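Local coordinates for ferredoxin--NADP reductase, apicoplast (Plasmodium falciparum, PDB 3JQQ), which catalyses electron transfer between ferredoxin and NADP(H) through its bound FAD in the apicoplast, and may support the last step of isoprenoid precursor synthesis, at residues B[139-142]-B[143-147]; B[224-227]-B[228-232]; B[188-192]-B[193-197]; B[163-166]-B[167-171]; B[197-200]-B[201-204]. The protein carries 1 engineered substitution. One frame throughout, in Å; residues are numbered along the deposited sequence.

Contact 1. Residues B[139-142]-B[143-147]; sequences SGFI and KNLKI. With FAD (flavin-adenine dinucleotide), chain I.
Leu-145 lies over one face of the Phe-141 ring, with its CG 4.2 Å above the plane and displaced toward the rim, and Tyr-59 meets the same ring edge-to-face. The two methyls of Leu-145 approach the outer end of the ring: CD2 is 3.9 Å from CZ of Phe-141 and CD1 4.0 Å from CE2. Phe-141 reaches Leu-145 because its CG stands anti to the backbone N (chi1 162°). The amide of Asn-144 folds back along the helix, placing ND2 2.7 Å from O of Gly-140. Lys-143 N and Asn-144 N bond four residues back, and Leu-145 N bonds three back, to Ile-142 O at 3.0 Å, approaching from above the carbonyl plane as the helix runs out. At the other end Ser-139 grips one FAD phosphate oxygen, O2P, twice, by its N at 2.8 Å and its OG at 2.6 Å; OG also bonds to His-121 N. Tyr-137 N and Cys-138 N bind FAD too, so the start of helix 137-144 probably helps balance the phosphate charge. Ile-142 packs on Ile-118 and Ile-120 of strand 114-123, and Lys-23 of strand 16-25 binds the carbonyls of Ile-142, Lys-143 and Leu-145.

Contact 2. Residues B[224-227]-B[228-232]; sequences LYLN and ELEYF
Tyr-225, at the N-cap position, accepts a hydrogen bond from Leu-229 N on its carbonyl O, 3.0 Å long. The next two helical bonds follow at 2.9 Å each, from Glu-230 N to Leu-226 O and from Tyr-231 N to Asn-227 O. A water joins two side chains on the outer surface, donating to OD1 of Asn-227 and to OE1 of Glu-230. The carboxylate of Glu-228 is folded back toward the start of the helix by a bend at chi2 (79°). Its OE2 thereby sits in the plane of the Tyr-225 ring, at the edge, 3.7 Å from CD1, with the carboxylate turned 78° from the ring. On another side of the helix the methyls of Leu-226 rest against Glu-230, CD1 lying 3.2 Å from OE1. Leu-229 closes over the helix start, its CD1 3.7 Å from O of Leu-224. The ring of Tyr-225 also packs on Ile-186 of helix 183-192, and its OH bonds to Ser-106 OG and His-37 ND1, well away from Glu-228. Two carboxylates thus lie within the first turns of helix 226-235, where the positive end of the helix dipole would probably stabilise the charge, most directly that of Glu-228, which folds back to the helix start, while Tyr-225 beside one and Leu-226 beside the other supply apolar contact without neutralising it.

Contact 3. Residues B[188-192]-B[193-197]; sequences FLKKL and FAYDK
Leu-189 and Phe-193 lie side by side one turn apart, with methyl CD2 of Leu-189 pressed to the edge of the ring, near its plane and 3.4 Å from CE2 of Phe-193. A second pair forms where the chain leaves the helix: CG of Lys-190 is 3.7 Å from CB of Tyr-195, and the aliphatic part of the lysine runs in the same direction as the tyrosine side chain. For Tyr-195 this follows from a CG placed anti to its own N (chi1 -169°). Backbone bonds set both pairs. Phe-193 N keeps the helical bond to Leu-189 O, at 2.9 Å, and Tyr-195 N closes back on Lys-190 O at 3.0 Å, in the carbonyl plane on a lone pair. A water donates to that same Lys-190 O. Between them Ala-194 N makes only a weak bond, 3.5 Å, to Lys-191 O. Further out, Phe-193 stacks on Tyr-236, Leu-189 packs on Ile-211 and Ile-213 of strand 211-217, and the extended Lys-190 carries its NZ to the carbonyl O of Ser-106. The bond spanning five residues, the inner one from Ala-194 and the positive phi of Ala-194 (58°) together make a Schellman motif ending helix 183-192, with the contact between Lys-190 and Tyr-195 as the apolar pairing that commonly accompanies this type of C-cap.

Contact 4. Residues B[163-166]-B[167-171]; sequences PNDA and IQKNT
The carbonyls of Asp-165 and Ala-166 accept bonds from Lys-169 N and Thr-171 N in a short, weakly bonded helix that follows a type I turn from Pro-163 to Ala-166 and ends in a Schellman motif. Lys-169 N lies 2.9 Å from Asp-165 O. The ending is made by Thr-171 N on Ala-166 O at 3.1 Å and by a weak bond from Asn-170 N to Ile-167 O, with Asn-170 at positive phi (49°). On the outer side, Asp-165 is flanked by two side chains. CG of Gln-168, placed between its own N and carbonyl carbon (chi1 77°), comes to 3.6 Å from CB of Asp-165, and CG of Lys-169 is likewise 3.6 Å from CG of Asp-165. The opposite charges do not meet, since OD2 of Asp-165 is 5.2 Å from NZ of Lys-169, so any attraction acts at a distance. Pro-163 and Ala-166 face inward onto Phe-173 of strand 173-178, and OD1 of Asn-170 accepts from Thr-208 N. At the helix end, OG1 of Thr-171 is buried against CB of Ala-166 at 3.4 Å and has no hydrogen-bond partner in the model.

Contact 5. Residues B[197-200]-B[201-204]; sequences KNNL and YNRN
Asn-198 brings its carbonyl O to 3.7 Å from OH of Tyr-201, a loose approach at the far end of the ring. Its N is held by OD1 of Asp-196, which ties it to the residue two before. Asn-199 then makes most of the contact. Its CA lies over one face of the Tyr-201 ring, 4.0 Å above the plane and displaced toward the rim, while its side-chain OD1 stands 2.9 Å from OH of Tyr-201. The amide and the ring are steeply inclined, their planes 78° apart. Tyr-201 can fold back over the preceding residues because its CG sits between its own N and carbonyl carbon, at a chi1 of 37°. Asn-199 also has Asn-202 beside it: the two side chains run the same way, ND2 of Asn-202 lies 3.4 Å from CB of Asn-199, and their amides are inclined by 36°. Leu-200 follows, within the type I turn from Asn-199 to Asn-202; its side chain packs on Tyr-195 and its carbonyl O is bonded to OH of Tyr-231 on helix 226-235. The chemistry is that of a surface loop tied both to Asp-196 just before it and to Tyr-231. ND2 of Asn-199 is bonded to OD2 of Asp-196, which probably orients the amide, leaving OD1 on the side of the tyrosine hydroxyl.

From the N terminus, contact 1 comes first, within the FAD-binding part, and touches none of the others. The remaining four lie further along the chain and follow one another without nesting or crossing, contacts 3 and 5 overlapping at Lys-197. Contact 4 closes the turn and short helix before strand 173-178; its Ile-167 packs on Leu-192 of contact 3. Contact 3 ends helix 183-192 and passes directly into contact 5, so together they shape the loop that leads to strand 211-217. Contact 2 then opens helix 226-235 in the crossover to strand 240-246. Its Phe-232 packs on Leu-189, Phe-193 and Tyr-195 of contact 3, and its Tyr-231 reaches contact 5, tying both helices and their loop together beside the parallel sheet.

Contact 1. Residues B[139-142]-B[143-147]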
# COMPACT_ATOMS: atom_id res chain seq x y z
N SER B 139 6.18 5.13 11.30
CA SER B 139 4.95 5.35 12.06
C SER B 139 5.19 5.37 13.57
O SER B 139 4.67 6.23 14.28
CB SER B 139 3.90 4.30 11.71
OG SER B 139 3.59 4.35 10.33
N GLY B 140 5.96 4.40 14.06
CA GLY B 140 6.26 4.32 15.49
C GLY B 140 7.11 5.48 15.96
O GLY B 140 6.94 5.98 17.07
N PHE B 141 8.03 5.91 15.11
CA PHE B 141 8.89 7.06 15.41
C PHE B 141 8.06 8.33 15.54
O PHE B 141 8.25 9.11 16.47
CB PHE B 141 9.97 7.19 14.33
CG PHE B 141 10.63 8.54 14.28
CD1 PHE B 141 11.60 8.91 15.21
CD2 PHE B 141 10.31 9.44 13.27
CE1 PHE B 141 12.21 10.14 15.14
CE2 PHE B 141 10.92 10.68 13.20
CZ PHE B 141 11.87 11.03 14.14
N ILE B 142 7.11 8.54 14.62
CA ILE B 142 6.23 9.70 14.68
C ILE B 142 5.30 9.59 15.88
O ILE B 142 5.03 10.57 16.57
CB ILE B 142 5.40 9.84 13.41
CG1 ILE B 142 6.32 10.06 12.21
CG2 ILE B 142 4.39 10.98 13.53
CD1 ILE B 142 5.70 9.67 10.89
N LYS B 143 4.80 8.38 16.12
CA LYS B 143 3.93 8.10 17.24
C LYS B 143 4.57 8.66 18.50
O LYS B 143 3.92 9.35 19.29
CB LYS B 143 3.76 6.59 17.40
CG LYS B 143 2.38 6.13 17.82
CD LYS B 143 1.90 6.79 19.10
CE LYS B 143 0.73 6.01 19.68
NZ LYS B 143 -0.36 6.91 20.16
N ASN B 144 5.85 8.36 18.67
CA ASN B 144 6.59 8.70 19.88
C ASN B 144 7.17 10.12 19.89
O ASN B 144 7.71 10.57 20.90
CB ASN B 144 7.70 7.67 20.13
CG ASN B 144 7.15 6.29 20.42
OD1 ASN B 144 6.38 6.10 21.37
ND2 ASN B 144 7.55 5.31 19.62
N LEU B 145 7.05 10.83 18.77
CA LEU B 145 7.60 12.18 18.66
C LEU B 145 7.01 13.15 19.68
O LEU B 145 5.79 13.17 19.90
CB LEU B 145 7.41 12.75 17.25
CG LEU B 145 8.53 12.54 16.23
CD1 LEU B 145 8.11 13.03 14.85
CD2 LEU B 145 9.81 13.24 16.68
N LYS B 146 7.87 13.95 20.29
CA LYS B 146 7.44 15.00 21.20
C LYS B 146 7.63 16.38 20.58
O LYS B 146 8.43 16.55 19.65
CB LYS B 146 8.21 14.94 22.52
CG LYS B 146 8.04 13.65 23.30
CD LYS B 146 8.80 13.72 24.63
CE LYS B 146 8.64 12.45 25.45
NZ LYS B 146 9.31 11.28 24.81
N ILE B 147 6.90 17.35 21.10
CA ILE B 147 7.09 18.75 20.73
C ILE B 147 8.53 19.18 21.03
O ILE B 147 9.06 18.92 22.11
CB ILE B 147 6.06 19.65 21.47
CG1 ILE B 147 4.85 19.92 20.57
CG2 ILE B 147 6.70 20.96 21.91
CD1 ILE B 147 4.34 18.70 19.84
PA FAD I . 6.87 0.34 7.12
O1A FAD I . 7.74 0.77 5.97
O2A FAD I . 7.71 -0.04 8.32
O5B FAD I . 5.90 -0.87 6.67
C5B FAD I . 4.94 -0.68 5.66
C4B FAD I . 3.61 -1.32 6.05
O4B FAD I . 3.79 -2.68 6.40
C3B FAD I . 3.01 -0.63 7.27
O3B FAD I . 1.61 -0.60 7.11
C2B FAD I . 3.36 -1.55 8.42
O2B FAD I . 2.36 -1.54 9.41
C1B FAD I . 3.48 -2.91 7.76
N9A FAD I . 4.53 -3.74 8.37
C8A FAD I . 5.85 -3.40 8.56
N7A FAD I . 6.48 -4.45 9.14
C5A FAD I . 5.59 -5.45 9.32
C6A FAD I . 5.71 -6.72 9.87
N6A FAD I . 6.85 -7.12 10.41
N1A FAD I . 4.59 -7.54 9.92
C2A FAD I . 3.39 -7.09 9.43
N3A FAD I . 3.28 -5.82 8.90
C4A FAD I . 4.37 -5.02 8.84
N1 FAD I . 2.24 8.53 3.97
C2 FAD I . 1.58 9.39 4.82
O2 FAD I . 1.18 8.97 5.90
N3 FAD I . 1.38 10.71 4.45
C4 FAD I . 1.83 11.17 3.24
O4 FAD I . 1.64 12.34 2.91
C4X FAD I . 2.49 10.31 2.37
N5 FAD I . 2.94 10.77 1.16
C5X FAD I . 3.60 9.90 0.31
C6 FAD I . 4.05 10.36 -0.92
C7 FAD I . 4.72 9.50 -1.78
C7M FAD I . 5.21 10.01 -3.11
C8 FAD I . 4.92 8.17 -1.40
C8M FAD I . 5.64 7.22 -2.32
C9 FAD I . 4.47 7.71 -0.18
C9A FAD I . 3.80 8.57 0.69
N10 FAD I . 3.36 8.10 1.92
C10 FAD I . 2.69 8.98 2.75
C1' FAD I . 3.72 6.72 2.42
C2' FAD I . 4.83 6.77 3.48
O2' FAD I . 6.03 7.18 2.87
C3' FAD I . 5.15 5.44 4.18
O3' FAD I . 5.16 4.37 3.26
C4' FAD I . 4.21 5.11 5.34
O4' FAD I . 4.38 6.07 6.36
C5' FAD I . 4.54 3.74 5.93
O5' FAD I . 5.86 3.79 6.40
P FAD I . 6.32 3.02 7.73
O1P FAD I . 7.82 3.05 7.85
O2P FAD I . 5.66 3.60 8.97
O3P FAD I . 5.82 1.50 7.49

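Contact 2. Residues B[224-227]-B[228-232]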
# COMPACT_ATOMS: atom_id res chain seq x y z
N LEU B 224 -9.21 14.33 6.22
CA LEU B 224 -8.03 15.05 6.65
C LEU B 224 -8.13 16.51 6.22
O LEU B 224 -8.55 16.80 5.10
CB LEU B 224 -6.78 14.39 6.08
CG LEU B 224 -6.70 12.89 6.42
CD1 LEU B 224 -5.46 12.25 5.81
CD2 LEU B 224 -6.73 12.69 7.93
N TYR B 225 -7.77 17.42 7.11
CA TYR B 225 -7.81 18.85 6.84
C TYR B 225 -9.24 19.34 6.54
O TYR B 225 -9.46 20.18 5.67
CB TYR B 225 -6.85 19.22 5.71
CG TYR B 225 -5.39 18.98 6.07
CD1 TYR B 225 -4.75 19.77 7.02
CD2 TYR B 225 -4.67 17.96 5.47
CE1 TYR B 225 -3.43 19.54 7.35
CE2 TYR B 225 -3.34 17.73 5.80
CZ TYR B 225 -2.73 18.53 6.75
OH TYR B 225 -1.42 18.31 7.09
N LEU B 226 -10.19 18.80 7.30
CA LEU B 226 -11.60 19.17 7.21
C LEU B 226 -11.83 20.65 7.53
O LEU B 226 -12.71 21.29 6.95
CB LEU B 226 -12.42 18.29 8.16
CG LEU B 226 -13.91 18.04 7.90
CD1 LEU B 226 -14.79 18.82 8.87
CD2 LEU B 226 -14.30 18.31 6.45
N ASN B 227 -11.04 21.19 8.45
CA ASN B 227 -11.13 22.61 8.81
C ASN B 227 -10.89 23.50 7.61
O ASN B 227 -11.72 24.35 7.27
CB ASN B 227 -10.10 22.96 9.89
CG ASN B 227 -10.44 22.39 11.24
OD1 ASN B 227 -11.55 21.89 11.46
ND2 ASN B 227 -9.50 22.46 12.17
N GLU B 228 -9.74 23.30 6.97
CA GLU B 228 -9.38 24.06 5.78
C GLU B 228 -10.38 23.83 4.65
O GLU B 228 -10.86 24.78 4.04
CB GLU B 228 -7.97 23.67 5.31
CG GLU B 228 -6.86 24.10 6.26
CD GLU B 228 -6.71 23.19 7.46
OE1 GLU B 228 -5.82 23.45 8.29
OE2 GLU B 228 -7.48 22.21 7.56
N LEU B 229 -10.69 22.57 4.39
CA LEU B 229 -11.60 22.22 3.31
C LEU B 229 -12.96 22.88 3.48
O LEU B 229 -13.55 23.38 2.52
CB LEU B 229 -11.76 20.70 3.18
CG LEU B 229 -10.58 19.92 2.59
CD1 LEU B 229 -10.81 18.41 2.72
CD2 LEU B 229 -10.35 20.29 1.13
N GLU B 230 -13.46 22.90 4.71
CA GLU B 230 -14.73 23.55 5.01
C GLU B 230 -14.60 25.07 4.92
O GLU B 230 -15.54 25.76 4.55
CB GLU B 230 -15.26 23.13 6.38
CG GLU B 230 -15.94 21.77 6.37
CD GLU B 230 -16.49 21.38 7.73
OE1 GLU B 230 -15.91 21.79 8.75
OE2 GLU B 230 -17.51 20.65 7.76
N TYR B 231 -13.42 25.59 5.25
CA TYR B 231 -13.18 27.02 5.18
C TYR B 231 -13.15 27.50 3.73
O TYR B 231 -13.63 28.60 3.42
CB TYR B 231 -11.87 27.40 5.88
CG TYR B 231 -11.43 28.83 5.59
CD1 TYR B 231 -11.92 29.89 6.34
CD2 TYR B 231 -10.53 29.10 4.57
CE1 TYR B 231 -11.52 31.19 6.08
CE2 TYR B 231 -10.13 30.40 4.31
CZ TYR B 231 -10.62 31.44 5.06
OH TYR B 231 -10.22 32.73 4.80
N PHE B 232 -12.60 26.69 2.84
CA PHE B 232 -12.54 27.05 1.43
C PHE B 232 -13.93 27.02 0.80
O PHE B 232 -14.26 27.88 -0.03
CB PHE B 232 -11.58 26.14 0.67
CG PHE B 232 -10.15 26.24 1.13
CD1 PHE B 232 -9.43 25.10 1.47
CD2 PHE B 232 -9.52 27.48 1.23
CE1 PHE B 232 -8.12 25.19 1.89
CE2 PHE B 232 -8.21 27.57 1.65
CZ PHE B 232 -7.51 26.43 1.98
O HOH W 1 -14.27 20.99 10.97

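Contact 3. Residues B[188-192]-B[193-197]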
# COMPACT_ATOMS: atom_id res chain seq x y z
N PHE B 188 -1.73 23.10 -2.55
CA PHE B 188 -2.20 23.86 -3.69
C PHE B 188 -3.20 24.95 -3.28
O PHE B 188 -3.06 26.11 -3.67
CB PHE B 188 -2.84 22.94 -4.74
CG PHE B 188 -1.89 21.96 -5.36
CD1 PHE B 188 -2.37 20.86 -6.05
CD2 PHE B 188 -0.52 22.14 -5.26
CE1 PHE B 188 -1.50 19.95 -6.63
CE2 PHE B 188 0.36 21.23 -5.83
CZ PHE B 188 -0.14 20.14 -6.52
N LEU B 189 -4.21 24.56 -2.51
CA LEU B 189 -5.28 25.48 -2.13
C LEU B 189 -4.76 26.64 -1.30
O LEU B 189 -5.22 27.77 -1.44
CB LEU B 189 -6.39 24.74 -1.36
CG LEU B 189 -7.24 23.73 -2.14
CD1 LEU B 189 -8.16 22.97 -1.19
CD2 LEU B 189 -8.05 24.43 -3.23
N LYS B 190 -3.80 26.35 -0.42
CA LYS B 190 -3.21 27.39 0.41
C LYS B 190 -2.46 28.41 -0.44
O LYS B 190 -2.46 29.60 -0.12
CB LYS B 190 -2.29 26.77 1.47
CG LYS B 190 -3.04 26.09 2.61
CD LYS B 190 -2.09 25.33 3.53
CE LYS B 190 -2.84 24.73 4.71
NZ LYS B 190 -1.94 23.89 5.55
N LYS B 191 -1.83 27.96 -1.52
CA LYS B 191 -1.16 28.88 -2.43
C LYS B 191 -2.17 29.68 -3.26
O LYS B 191 -2.07 30.90 -3.36
CB LYS B 191 -0.19 28.16 -3.36
CG LYS B 191 0.39 29.07 -4.43
CD LYS B 191 1.30 28.32 -5.40
CE LYS B 191 1.67 29.19 -6.59
NZ LYS B 191 2.40 30.43 -6.19
N LEU B 192 -3.14 28.98 -3.84
CA LEU B 192 -4.10 29.60 -4.75
C LEU B 192 -5.01 30.60 -4.05
O LEU B 192 -5.25 31.70 -4.57
CB LEU B 192 -4.94 28.53 -5.45
CG LEU B 192 -4.20 27.48 -6.29
CD1 LEU B 192 -5.10 26.28 -6.57
CD2 LEU B 192 -3.68 28.08 -7.59
N PHE B 193 -5.51 30.24 -2.88
CA PHE B 193 -6.47 31.08 -2.16
C PHE B 193 -5.80 31.97 -1.10
O PHE B 193 -6.48 32.59 -0.29
CB PHE B 193 -7.57 30.23 -1.52
CG PHE B 193 -8.46 29.54 -2.51
CD1 PHE B 193 -9.15 30.27 -3.47
CD2 PHE B 193 -8.63 28.17 -2.48
CE1 PHE B 193 -9.97 29.64 -4.38
CE2 PHE B 193 -9.45 27.53 -3.38
CZ PHE B 193 -10.13 28.27 -4.34
N ALA B 194 -4.47 32.01 -1.12
CA ALA B 194 -3.70 32.87 -0.22
C ALA B 194 -3.97 32.59 1.27
O ALA B 194 -3.96 33.51 2.09
CB ALA B 194 -3.95 34.34 -0.54
N TYR B 195 -4.19 31.33 1.60
CA TYR B 195 -4.51 30.92 2.97
C TYR B 195 -3.57 31.49 4.02
O TYR B 195 -2.35 31.39 3.90
CB TYR B 195 -4.54 29.40 3.10
CG TYR B 195 -5.12 28.92 4.40
CD1 TYR B 195 -6.49 28.72 4.54
CD2 TYR B 195 -4.31 28.67 5.50
CE1 TYR B 195 -7.03 28.28 5.73
CE2 TYR B 195 -4.85 28.22 6.71
CZ TYR B 195 -6.22 28.04 6.81
OH TYR B 195 -6.77 27.59 7.99
N ASP B 196 -4.15 32.06 5.07
CA ASP B 196 -3.40 32.47 6.25
C ASP B 196 -4.22 32.19 7.50
O ASP B 196 -5.29 32.77 7.71
CB ASP B 196 -3.01 33.95 6.17
CG ASP B 196 -2.17 34.39 7.36
OD1 ASP B 196 -1.97 33.56 8.27
OD2 ASP B 196 -1.71 35.55 7.37
N LYS B 197 -3.70 31.30 8.34
CA LYS B 197 -4.39 30.87 9.55
C LYS B 197 -4.67 32.07 10.44
O LYS B 197 -5.70 32.15 11.10
CB LYS B 197 -3.53 29.85 10.30
CG LYS B 197 -4.32 28.93 11.23
CD LYS B 197 -3.42 27.90 11.92
CE LYS B 197 -2.77 28.50 13.17
NZ LYS B 197 -2.00 27.47 13.93
O HOH W 2 -0.88 31.24 1.87

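Contact 4. Residues B[163-166]-B[167-171]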
# COMPACT_ATOMS: atom_id res chain seq x y z
N PRO B 163 0.89 24.04 -12.50
CA PRO B 163 1.36 24.80 -13.65
C PRO B 163 1.92 26.14 -13.18
O PRO B 163 1.34 26.77 -12.30
CB PRO B 163 0.09 25.03 -14.47
CG PRO B 163 -0.80 23.89 -14.10
CD PRO B 163 -0.51 23.60 -12.65
N ASN B 164 3.03 26.58 -13.77
CA ASN B 164 3.77 27.74 -13.26
C ASN B 164 3.08 29.10 -13.37
O ASN B 164 3.62 30.11 -12.94
CB ASN B 164 5.17 27.81 -13.89
CG ASN B 164 5.14 27.77 -15.40
OD1 ASN B 164 4.37 27.02 -16.01
ND2 ASN B 164 6.00 28.57 -16.03
N ASP B 165 1.88 29.12 -13.95
CA ASP B 165 1.14 30.38 -14.10
C ASP B 165 -0.33 30.22 -13.71
O ASP B 165 -1.18 30.98 -14.15
CB ASP B 165 1.24 30.87 -15.55
CG ASP B 165 0.82 29.82 -16.55
OD1 ASP B 165 0.23 28.80 -16.14
OD2 ASP B 165 1.08 30.01 -17.76
N ALA B 166 -0.60 29.22 -12.88
CA ALA B 166 -1.97 28.85 -12.53
C ALA B 166 -2.82 30.02 -12.05
O ALA B 166 -3.94 30.22 -12.51
CB ALA B 166 -1.97 27.73 -11.50
N ILE B 167 -2.29 30.79 -11.10
CA ILE B 167 -3.03 31.94 -10.58
C ILE B 167 -3.28 33.02 -11.64
O ILE B 167 -4.37 33.58 -11.71
CB ILE B 167 -2.29 32.58 -9.38
CG1 ILE B 167 -2.07 31.55 -8.28
CG2 ILE B 167 -3.07 33.77 -8.85
CD1 ILE B 167 -1.35 32.09 -7.06
N GLN B 168 -2.26 33.36 -12.42
CA GLN B 168 -2.45 34.37 -13.45
C GLN B 168 -3.45 33.96 -14.52
O GLN B 168 -4.25 34.76 -14.91
CB GLN B 168 -1.15 34.88 -14.05
CG GLN B 168 -0.49 33.96 -15.05
CD GLN B 168 -0.03 34.67 -16.35
OE1 GLN B 168 -0.65 35.64 -16.80
NE2 GLN B 168 1.05 34.18 -16.96
N LYS B 169 -3.40 32.71 -14.97
CA LYS B 169 -4.29 32.24 -16.04
C LYS B 169 -5.62 31.76 -15.47
O LYS B 169 -6.53 31.39 -16.22
CB LYS B 169 -3.63 31.10 -16.82
CG LYS B 169 -2.30 31.47 -17.48
CD LYS B 169 -2.49 32.52 -18.56
CE LYS B 169 -1.16 32.89 -19.20
NZ LYS B 169 -1.30 33.96 -20.22
N ASN B 170 -5.73 31.77 -14.15
CA ASN B 170 -6.92 31.28 -13.48
C ASN B 170 -7.33 29.90 -13.99
O ASN B 170 -8.49 29.68 -14.33
CB ASN B 170 -8.07 32.28 -13.62
CG ASN B 170 -7.83 33.56 -12.85
OD1 ASN B 170 -7.32 33.53 -11.72
ND2 ASN B 170 -8.19 34.69 -13.44
N THR B 171 -6.37 28.99 -14.02
CA THR B 171 -6.60 27.65 -14.55
C THR B 171 -7.50 26.83 -13.64
O THR B 171 -7.44 26.95 -12.41
CB THR B 171 -5.27 26.91 -14.78
OG1 THR B 171 -4.57 26.77 -13.54
CG2 THR B 171 -4.40 27.68 -15.76

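Contact 5. Residues B[197-200]-B[201-204]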
# COMPACT_ATOMS: atom_id res chain seq x y z
N LYS B 197 -3.70 31.30 8.34
CA LYS B 197 -4.39 30.87 9.55
C LYS B 197 -4.67 32.07 10.44
O LYS B 197 -5.70 32.15 11.10
CB LYS B 197 -3.53 29.85 10.30
CG LYS B 197 -4.32 28.93 11.23
CD LYS B 197 -3.42 27.90 11.92
CE LYS B 197 -2.77 28.50 13.17
NZ LYS B 197 -2.00 27.47 13.93
N ASN B 198 -3.73 33.02 10.44
CA ASN B 198 -3.82 34.18 11.31
C ASN B 198 -4.52 35.38 10.66
O ASN B 198 -4.56 36.46 11.24
CB ASN B 198 -2.42 34.56 11.82
CG ASN B 198 -1.83 33.50 12.73
OD1 ASN B 198 -2.43 33.12 13.74
ND2 ASN B 198 -0.65 33.01 12.38
N ASN B 199 -5.07 35.17 9.47
CA ASN B 199 -5.86 36.20 8.80
C ASN B 199 -6.94 35.61 7.90
O ASN B 199 -7.01 35.91 6.70
CB ASN B 199 -4.95 37.17 8.03
CG ASN B 199 -4.26 38.17 8.94
OD1 ASN B 199 -4.91 38.92 9.67
ND2 ASN B 199 -2.93 38.19 8.90
N LEU B 200 -7.80 34.79 8.49
CA LEU B 200 -8.84 34.07 7.76
C LEU B 200 -10.02 34.96 7.38
O LEU B 200 -10.85 34.57 6.55
CB LEU B 200 -9.34 32.89 8.60
CG LEU B 200 -8.31 31.82 8.97
CD1 LEU B 200 -8.79 30.99 10.16
CD2 LEU B 200 -7.99 30.92 7.78
N TYR B 201 -10.10 36.14 7.98
CA TYR B 201 -11.22 37.05 7.74
C TYR B 201 -11.00 37.96 6.54
O TYR B 201 -11.86 38.76 6.18
CB TYR B 201 -11.50 37.88 9.00
CG TYR B 201 -10.25 38.27 9.74
CD1 TYR B 201 -9.69 37.43 10.69
CD2 TYR B 201 -9.62 39.48 9.49
CE1 TYR B 201 -8.54 37.78 11.38
CE2 TYR B 201 -8.47 39.84 10.17
CZ TYR B 201 -7.94 38.98 11.11
OH TYR B 201 -6.79 39.34 11.79
N ASN B 202 -9.83 37.84 5.92
CA ASN B 202 -9.52 38.56 4.69
C ASN B 202 -9.73 37.67 3.47
O ASN B 202 -9.44 36.47 3.51
CB ASN B 202 -8.08 39.08 4.71
CG ASN B 202 -7.80 40.00 5.89
OD1 ASN B 202 -8.54 40.95 6.13
ND2 ASN B 202 -6.72 39.72 6.62
N ARG B 203 -10.23 38.25 2.38
CA ARG B 203 -10.46 37.50 1.15
C ARG B 203 -9.12 37.22 0.46
O ARG B 203 -8.72 36.06 0.28
CB ARG B 203 -11.40 38.27 0.22
CG ARG B 203 -12.30 37.39 -0.63
CD ARG B 203 -11.60 36.91 -1.88
NE ARG B 203 -11.12 38.02 -2.69
CZ ARG B 203 -10.57 37.89 -3.90
NH1 ARG B 203 -10.44 36.69 -4.44
NH2 ARG B 203 -10.16 38.96 -4.56
N ASN B 204 -8.43 38.28 0.07
CA ASN B 204 -7.02 38.22 -0.36
C ASN B 204 -6.59 37.24 -1.45
O ASN B 204 -5.39 37.07 -1.68
CB ASN B 204 -6.11 37.87 0.82
CG ASN B 204 -5.73 39.08 1.65
OD1 ASN B 204 -6.06 40.21 1.30
ND2 ASN B 204 -5.03 38.85 2.75